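Local coordinates for protein phosphoribosyl-aminoimidazole carboxylase (Aspergillus clavatus, PDB 3K5I) that probably catalyses the ATP-dependent carboxylation of 5-aminoimidazole ribonucleotide to its N5-carboxy form in purine biosynthesis, as an ATP-grasp enzyme, at residues A[124-128]-A[285-289]; A[163-169]-A[196-201]. All blocks are in the same frame, centred on the assembly; numbering follows the deposited sequence.

Interaction 1 of 2, residues A[124-128]-A[285-289]; sequences KFNQK and LCEIA. With MG (magnesium ion), chain H; ADP (adenosine-5'-diphosphate), chain G.
Lys124 and Glu287 meet at the diphosphate of ADP, in the nucleotide site of this ATP-grasp enzyme. The helix segment 124-128 packs across the edge strand of the large antiparallel sheet, and their axes run at 104° to each other. Lys124 reaches in with its aliphatic chain, bent at chi3. Its NZ donates to ADP O3A at 2.6 Å and to ADP O2A at 2.7 Å, and weakly to ADP O2B. The salt bridge from Lys124 NZ to Glu287 OE1 is long, 3.6 Å, so the ammonium is held mainly by the phosphates.

Gln127 points from the helix toward the strand. With chi1 at 179°, it holds CG opposite its own N, and the extended chain carries the amide across. The N-H of Ile288 points almost straight at Gln127 OE1 (N to OE1 3.1 Å, 165° at the hydrogen), but it arrives from above the amide plane. Ile288 CG2 packs against Gln127 CD. The NE2 of Gln127 donates to a water and to Ile121 O. That water in turn donates to Glu287 OE1, 2.6 Å away.

Lys128 brings NZ to 2.9 Å from Cys286 O, beside Leu285 CD2. A classic beta bulge sets Cys286 and Glu287 together opposite Glu274 of the next strand. Glu274 also binds the magnesium ion. The two carboxylate oxygens of Glu287 divide the work: OE1 faces Lys124 and the water, and OE2 binds magnesium at 2.0 Å.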
loop_
_atom_site.group_PDB
_atom_site.type_symbol
_atom_site.label_atom_id
_atom_site.label_comp_id
_atom_site.label_asym_id
_atom_site.label_seq_id
_atom_site.Cartn_x
_atom_site.Cartn_y
_atom_site.Cartn_z
ATOM N N LYS A 124 -14.208 28.067 8.969
ATOM C CA LYS A 124 -13.914 27.672 10.336
ATOM C C LYS A 124 -14.766 28.343 11.373
ATOM O O LYS A 124 -15.181 27.710 12.367
ATOM C CB LYS A 124 -12.418 27.812 10.629
ATOM C CG LYS A 124 -11.620 26.519 10.362
ATOM C CD LYS A 124 -10.097 26.689 10.495
ATOM C CE LYS A 124 -9.523 25.912 11.687
ATOM N NZ LYS A 124 -8.053 26.194 11.791
ATOM N N PHE A 125 -15.015 29.615 11.093
ATOM C CA PHE A 125 -15.846 30.341 12.029
ATOM C C PHE A 125 -17.262 29.785 11.894
ATOM O O PHE A 125 -17.948 29.484 12.868
ATOM C CB PHE A 125 -15.828 31.813 11.652
ATOM C CG PHE A 125 -16.565 32.716 12.621
ATOM C CD1 PHE A 125 -16.014 33.043 13.860
ATOM C CD2 PHE A 125 -17.812 33.243 12.298
ATOM C CE1 PHE A 125 -16.676 33.871 14.773
ATOM C CE2 PHE A 125 -18.488 34.102 13.214
ATOM C CZ PHE A 125 -17.902 34.426 14.436
ATOM N N ASN A 126 -17.707 29.656 10.655
ATOM C CA ASN A 126 -19.030 29.105 10.354
ATOM C C ASN A 126 -19.222 27.669 10.831
ATOM O O ASN A 126 -20.288 27.290 11.324
ATOM C CB ASN A 126 -19.173 29.203 8.840
ATOM C CG ASN A 126 -19.425 30.622 8.461
ATOM O OD1 ASN A 126 -19.588 31.420 9.378
ATOM N ND2 ASN A 126 -19.430 30.970 7.177
ATOM N N GLN A 127 -18.174 26.864 10.690
ATOM C CA GLN A 127 -18.239 25.487 11.150
ATOM C C GLN A 127 -18.592 25.504 12.624
ATOM O O GLN A 127 -19.519 24.832 13.110
ATOM C CB GLN A 127 -16.836 24.938 11.040
ATOM C CG GLN A 127 -16.597 23.500 11.495
ATOM C CD GLN A 127 -15.103 23.255 11.533
ATOM O OE1 GLN A 127 -14.511 22.931 12.566
ATOM N NE2 GLN A 127 -14.484 23.517 10.405
ATOM N N LYS A 128 -17.800 26.299 13.330
ATOM C CA LYS A 128 -17.942 26.442 14.769
ATOM C C LYS A 128 -19.333 26.888 15.230
ATOM O O LYS A 128 -19.891 26.295 16.154
ATOM C CB LYS A 128 -16.869 27.361 15.357
ATOM C CG LYS A 128 -15.438 27.036 14.971
ATOM C CD LYS A 128 -14.513 26.896 16.163
ATOM C CE LYS A 128 -14.690 25.547 16.858
ATOM N NZ LYS A 128 -13.723 24.437 16.582
ATOM N N LEU A 285 -13.515 20.373 21.373
ATOM C CA LEU A 285 -13.352 20.055 19.979
ATOM C C LEU A 285 -12.393 21.152 19.506
ATOM O O LEU A 285 -12.399 22.257 20.068
ATOM C CB LEU A 285 -14.719 20.132 19.292
ATOM C CG LEU A 285 -14.523 19.924 17.792
ATOM C CD1 LEU A 285 -15.459 18.877 17.165
ATOM C CD2 LEU A 285 -14.714 21.299 17.220
ATOM N N CYS A 286 -11.498 20.827 18.575
ATOM C CA CYS A 286 -10.543 21.799 18.042
ATOM C C CYS A 286 -11.065 22.137 16.642
ATOM O O CYS A 286 -11.107 23.282 16.253
ATOM C CB CYS A 286 -9.121 21.249 17.897
ATOM S SG CYS A 286 -8.137 22.510 17.014
ATOM N N GLU A 287 -11.493 21.137 15.881
ATOM C CA GLU A 287 -12.014 21.353 14.536
ATOM C C GLU A 287 -12.430 19.997 13.968
ATOM O O GLU A 287 -12.029 18.930 14.471
ATOM C CB GLU A 287 -10.985 21.997 13.608
ATOM C CG GLU A 287 -10.128 21.058 12.750
ATOM C CD GLU A 287 -9.152 21.863 11.882
ATOM O OE1 GLU A 287 -9.575 22.939 11.415
ATOM O OE2 GLU A 287 -7.964 21.522 11.666
ATOM N N ILE A 288 -13.313 20.077 12.977
ATOM C CA ILE A 288 -13.849 18.900 12.303
ATOM C C ILE A 288 -13.569 19.104 10.799
ATOM O O ILE A 288 -13.691 20.224 10.302
ATOM C CB ILE A 288 -15.346 18.614 12.505
ATOM C CG1 ILE A 288 -15.689 17.226 11.953
ATOM C CG2 ILE A 288 -16.260 19.728 11.866
ATOM C CD1 ILE A 288 -17.140 16.679 12.163
ATOM N N ALA A 289 -13.167 18.013 10.139
ATOM C CA ALA A 289 -12.802 17.864 8.717
ATOM C C ALA A 289 -13.759 16.869 8.012
ATOM O O ALA A 289 -13.884 15.693 8.431
ATOM C CB ALA A 289 -11.393 17.307 8.641
HETATM MG MG MG H . -6.289 21.055 12.688
HETATM P PB ADP G . -5.531 24.015 10.679
HETATM O O1B ADP G . -4.612 24.739 9.771
HETATM O O2B ADP G . -6.729 24.004 9.755
HETATM O O3B ADP G . -5.591 22.550 11.221
HETATM P PA ADP G . -6.196 24.378 13.579
HETATM O O1A ADP G . -6.510 22.958 13.747
HETATM O O2A ADP G . -7.280 25.203 14.227
HETATM O O3A ADP G . -5.889 24.771 12.051
HETATM O "O5'" ADP G . -4.865 24.526 14.468
HETATM C "C5'" ADP G . -3.767 23.613 14.351
HETATM C "C4'" ADP G . -3.170 23.369 15.715
HETATM O "O4'" ADP G . -2.765 24.633 16.301
HETATM C "C3'" ADP G . -4.058 22.819 16.817
HETATM O "O3'" ADP G . -3.852 21.397 16.773
HETATM C "C2'" ADP G . -3.422 23.284 18.133
HETATM O "O2'" ADP G . -2.063 22.775 18.283
HETATM C "C1'" ADP G . -3.107 24.683 17.649
HETATM N N9 ADP G . -4.230 25.518 18.044
HETATM C C8 ADP G . -5.327 25.764 17.264
HETATM N N7 ADP G . -6.273 26.438 17.957
HETATM C C5 ADP G . -5.662 26.656 19.175
HETATM C C6 ADP G . -6.114 27.434 20.294
HETATM N N6 ADP G . -7.126 28.027 20.586
HETATM N N1 ADP G . -5.270 27.455 21.367
HETATM C C2 ADP G . -4.013 26.873 21.381
HETATM N N3 ADP G . -3.563 26.263 20.317
HETATM C C4 ADP G . -4.384 26.141 19.259
HETATM O O HOH W 1 -11.812 22.939 10.014
HETATM O O HOH W 2 -5.628 20.088 11.071
HETATM O O HOH W 3 -4.380 20.887 13.877
#

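Interaction 2 of 2, residues A[163-169]-A[196-201]; sequences LMLKSKT and RPLYAE. With ADP (adenosine-5'-diphosphate), chain G.
Two central strands of the four-stranded antiparallel sheet in the ATP-grasp fold pair here, and one face of the pair lines the ADP pocket. Met164 pairs with Glu201, and Lys166 with Tyr199, as hydrogen-bonded antiparallel pairs. Leu165-Ala200 and Ser167-Leu198 are the non-hydrogen-bonded pairs between and beyond them. Met164, Lys166, Tyr199 and Glu201 point to the nucleotide face. Leu165 and Ala200 point to the other face, where Leu165 CD1 nears Ala200 CB; Leu165 CD2 also meets the tip of Leu198, at CD1.

With chi1 -47° setting CG opposite the carbonyl carbon, the Lys166 chain runs out extended past the Tyr199 ring to the nucleotide, its CD 3.3 Å from Tyr199 OH. Its NZ donates to ADP O2A at 2.5 Å and to ADP N7 at 2.7 Å. The same NZ forms a salt bridge with Glu201 OE1 at 3.0 Å, approaching from above the carboxylate plane. Glu201 OE1 also takes a weak bond from ADP N6, and Met164 CE lies against the adenine at C4.

Past the strand end, Lys168 N donates to Pro197 O at 2.8 Å. Lys168 NZ makes a salt bridge with Glu143 OE2, on the neighbouring strand 141-144. Thr169 O accepts from Ser167 OG at 2.6 Å and from Arg196 NH2 at 2.9 Å. It lies close to the guanidinium plane, at its edge, and Ser167 CB sits over one face.

Lys166 thus joins base, alpha-phosphate and Glu201 at one ammonium. The nearby carboxylate and phosphate would probably stabilise its positive charge.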
loop_
_atom_site.group_PDB
_atom_site.type_symbol
_atom_site.label_atom_id
_atom_site.label_comp_id
_atom_site.label_asym_id
_atom_site.label_seq_id
_atom_site.Cartn_x
_atom_site.Cartn_y
_atom_site.Cartn_z
ATOM N N LEU A 163 -3.230 34.469 22.078
ATOM C CA LEU A 163 -4.477 34.023 21.489
ATOM C C LEU A 163 -4.119 33.479 20.105
ATOM O O LEU A 163 -3.054 33.749 19.542
ATOM C CB LEU A 163 -5.455 35.187 21.401
ATOM C CG LEU A 163 -5.032 36.565 20.892
ATOM C CD1 LEU A 163 -4.915 36.258 19.373
ATOM C CD2 LEU A 163 -6.066 37.718 21.205
ATOM N N MET A 164 -5.013 32.691 19.525
ATOM C CA MET A 164 -4.675 32.147 18.208
ATOM C C MET A 164 -5.334 32.982 17.141
ATOM O O MET A 164 -6.554 33.049 17.122
ATOM C CB MET A 164 -5.112 30.678 18.089
ATOM C CG MET A 164 -4.613 29.973 16.817
ATOM S SD MET A 164 -2.856 30.247 16.699
ATOM C CE MET A 164 -2.350 29.021 17.657
ATOM N N LEU A 165 -4.572 33.662 16.294
ATOM C CA LEU A 165 -5.276 34.435 15.287
ATOM C C LEU A 165 -5.564 33.487 14.149
ATOM O O LEU A 165 -4.655 32.787 13.729
ATOM C CB LEU A 165 -4.483 35.618 14.726
ATOM C CG LEU A 165 -5.249 36.624 13.844
ATOM C CD1 LEU A 165 -6.610 37.154 14.414
ATOM C CD2 LEU A 165 -4.341 37.811 13.331
ATOM N N LYS A 166 -6.784 33.476 13.619
ATOM C CA LYS A 166 -7.047 32.541 12.526
ATOM C C LYS A 166 -7.886 33.074 11.365
ATOM O O LYS A 166 -8.850 33.820 11.594
ATOM C CB LYS A 166 -7.849 31.352 13.080
ATOM C CG LYS A 166 -7.387 30.698 14.354
ATOM C CD LYS A 166 -8.032 29.293 14.514
ATOM C CE LYS A 166 -7.377 28.342 15.576
ATOM N NZ LYS A 166 -8.017 26.966 15.906
ATOM N N SER A 167 -7.539 32.651 10.149
ATOM C CA SER A 167 -8.247 32.979 8.913
ATOM C C SER A 167 -9.460 32.053 8.952
ATOM O O SER A 167 -9.374 30.843 9.271
ATOM C CB SER A 167 -7.516 32.527 7.622
ATOM O OG SER A 167 -8.354 32.787 6.487
ATOM N N LYS A 168 -10.607 32.621 8.617
ATOM C CA LYS A 168 -11.814 31.804 8.571
ATOM C C LYS A 168 -11.767 30.866 7.346
ATOM O O LYS A 168 -12.162 29.699 7.330
ATOM C CB LYS A 168 -12.988 32.765 8.422
ATOM C CG LYS A 168 -13.294 33.577 9.674
ATOM C CD LYS A 168 -14.538 34.405 9.297
ATOM C CE LYS A 168 -15.123 35.408 10.275
ATOM N NZ LYS A 168 -16.637 35.486 10.114
ATOM N N THR A 169 -11.227 31.342 6.246
ATOM C CA THR A 169 -11.246 30.441 5.111
ATOM C C THR A 169 -9.854 30.079 4.658
ATOM O O THR A 169 -8.849 30.700 5.047
ATOM C CB THR A 169 -11.863 31.210 3.937
ATOM O OG1 THR A 169 -11.108 32.411 3.797
ATOM C CG2 THR A 169 -13.272 31.643 4.295
ATOM N N ARG A 196 -7.440 38.541 4.684
ATOM C CA ARG A 196 -8.260 37.350 4.818
ATOM C C ARG A 196 -9.364 37.707 5.864
ATOM O O ARG A 196 -9.248 38.650 6.637
ATOM C CB ARG A 196 -7.356 36.121 5.195
ATOM C CG ARG A 196 -6.154 35.906 4.218
ATOM C CD ARG A 196 -5.153 34.793 4.649
ATOM N NE ARG A 196 -5.824 33.479 4.707
ATOM C CZ ARG A 196 -5.256 32.316 5.031
ATOM N NH1 ARG A 196 -3.973 32.278 5.364
ATOM N NH2 ARG A 196 -5.965 31.198 5.057
ATOM N N PRO A 197 -10.480 37.000 5.900
ATOM C CA PRO A 197 -11.531 37.249 6.902
ATOM C C PRO A 197 -10.960 36.496 8.124
ATOM O O PRO A 197 -10.499 35.356 8.001
ATOM C CB PRO A 197 -12.701 36.396 6.394
ATOM C CG PRO A 197 -12.069 35.297 5.544
ATOM C CD PRO A 197 -10.766 35.846 5.020
ATOM N N LEU A 198 -10.964 37.109 9.302
ATOM C CA LEU A 198 -10.393 36.520 10.522
ATOM C C LEU A 198 -11.307 36.481 11.712
ATOM O O LEU A 198 -12.348 37.144 11.799
ATOM C CB LEU A 198 -9.278 37.455 11.033
ATOM C CG LEU A 198 -8.384 37.957 9.927
ATOM C CD1 LEU A 198 -7.318 38.732 10.663
ATOM C CD2 LEU A 198 -7.814 36.770 9.125
ATOM N N TYR A 199 -10.835 35.742 12.696
ATOM C CA TYR A 199 -11.523 35.670 13.971
ATOM C C TYR A 199 -10.376 35.227 14.886
ATOM O O TYR A 199 -9.377 34.693 14.438
ATOM C CB TYR A 199 -12.735 34.746 14.014
ATOM C CG TYR A 199 -12.346 33.308 14.043
ATOM C CD1 TYR A 199 -11.926 32.693 12.861
ATOM C CD2 TYR A 199 -12.348 32.584 15.227
ATOM C CE1 TYR A 199 -11.617 31.375 12.880
ATOM C CE2 TYR A 199 -11.997 31.250 15.246
ATOM C CZ TYR A 199 -11.604 30.681 14.053
ATOM O OH TYR A 199 -11.241 29.377 13.877
ATOM N N ALA A 200 -10.459 35.490 16.176
ATOM C CA ALA A 200 -9.408 35.096 17.122
ATOM C C ALA A 200 -9.969 34.057 18.073
ATOM O O ALA A 200 -11.183 34.033 18.326
ATOM C CB ALA A 200 -8.921 36.330 17.898
ATOM N N GLU A 201 -9.100 33.208 18.611
ATOM C CA GLU A 201 -9.716 32.246 19.506
ATOM C C GLU A 201 -9.058 32.354 20.879
ATOM O O GLU A 201 -7.853 32.604 20.987
ATOM C CB GLU A 201 -9.531 30.898 18.807
ATOM C CG GLU A 201 -10.819 30.222 18.420
ATOM C CD GLU A 201 -10.554 28.820 17.903
ATOM O OE1 GLU A 201 -9.469 28.276 18.191
ATOM O OE2 GLU A 201 -11.418 28.252 17.202
HETATM P PB ADP G . -5.531 24.015 10.679
HETATM O O1B ADP G . -4.612 24.739 9.771
HETATM O O2B ADP G . -6.729 24.004 9.755
HETATM O O3B ADP G . -5.591 22.550 11.221
HETATM P PA ADP G . -6.196 24.378 13.579
HETATM O O1A ADP G . -6.510 22.958 13.747
HETATM O O2A ADP G . -7.280 25.203 14.227
HETATM O O3A ADP G . -5.889 24.771 12.051
HETATM O "O5'" ADP G . -4.865 24.526 14.468
HETATM C "C5'" ADP G . -3.767 23.613 14.351
HETATM C "C4'" ADP G . -3.170 23.369 15.715
HETATM O "O4'" ADP G . -2.765 24.633 16.301
HETATM C "C3'" ADP G . -4.058 22.819 16.817
HETATM O "O3'" ADP G . -3.852 21.397 16.773
HETATM C "C2'" ADP G . -3.422 23.284 18.133
HETATM O "O2'" ADP G . -2.063 22.775 18.283
HETATM C "C1'" ADP G . -3.107 24.683 17.649
HETATM N N9 ADP G . -4.230 25.518 18.044
HETATM C C8 ADP G . -5.327 25.764 17.264
HETATM N N7 ADP G . -6.273 26.438 17.957
HETATM C C5 ADP G . -5.662 26.656 19.175
HETATM C C6 ADP G . -6.114 27.434 20.294
HETATM N N6 ADP G . -7.126 28.027 20.586
HETATM N N1 ADP G . -5.270 27.455 21.367
HETATM C C2 ADP G . -4.013 26.873 21.381
HETATM N N3 ADP G . -3.563 26.263 20.317
HETATM C C4 ADP G . -4.384 26.141 19.259
HETATM O O HOH W 4 -8.020 32.959 3.257
#

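Overall arrangement
From the N terminus, the chain first passes through the parallel sheet of the preATP-grasp region and reaches helix 124-132. It then forms strands 163-167 and 198-202, whose pairing in interaction 2 closes a short loop of 26 residues. Only much later does strand 283-289 return to the helix in interaction 1, closing a loop of 156 residues that contains all of interaction 2. The helix sits between the small four-stranded sheet and the edge of the eight-stranded sheet. Phe125 packs on Tyr199 of the small sheet, and Lys124 N probably bonds to Lys168 O just past the end of strand 163-167. Both contacts meet ADP, which bridges the two sheets.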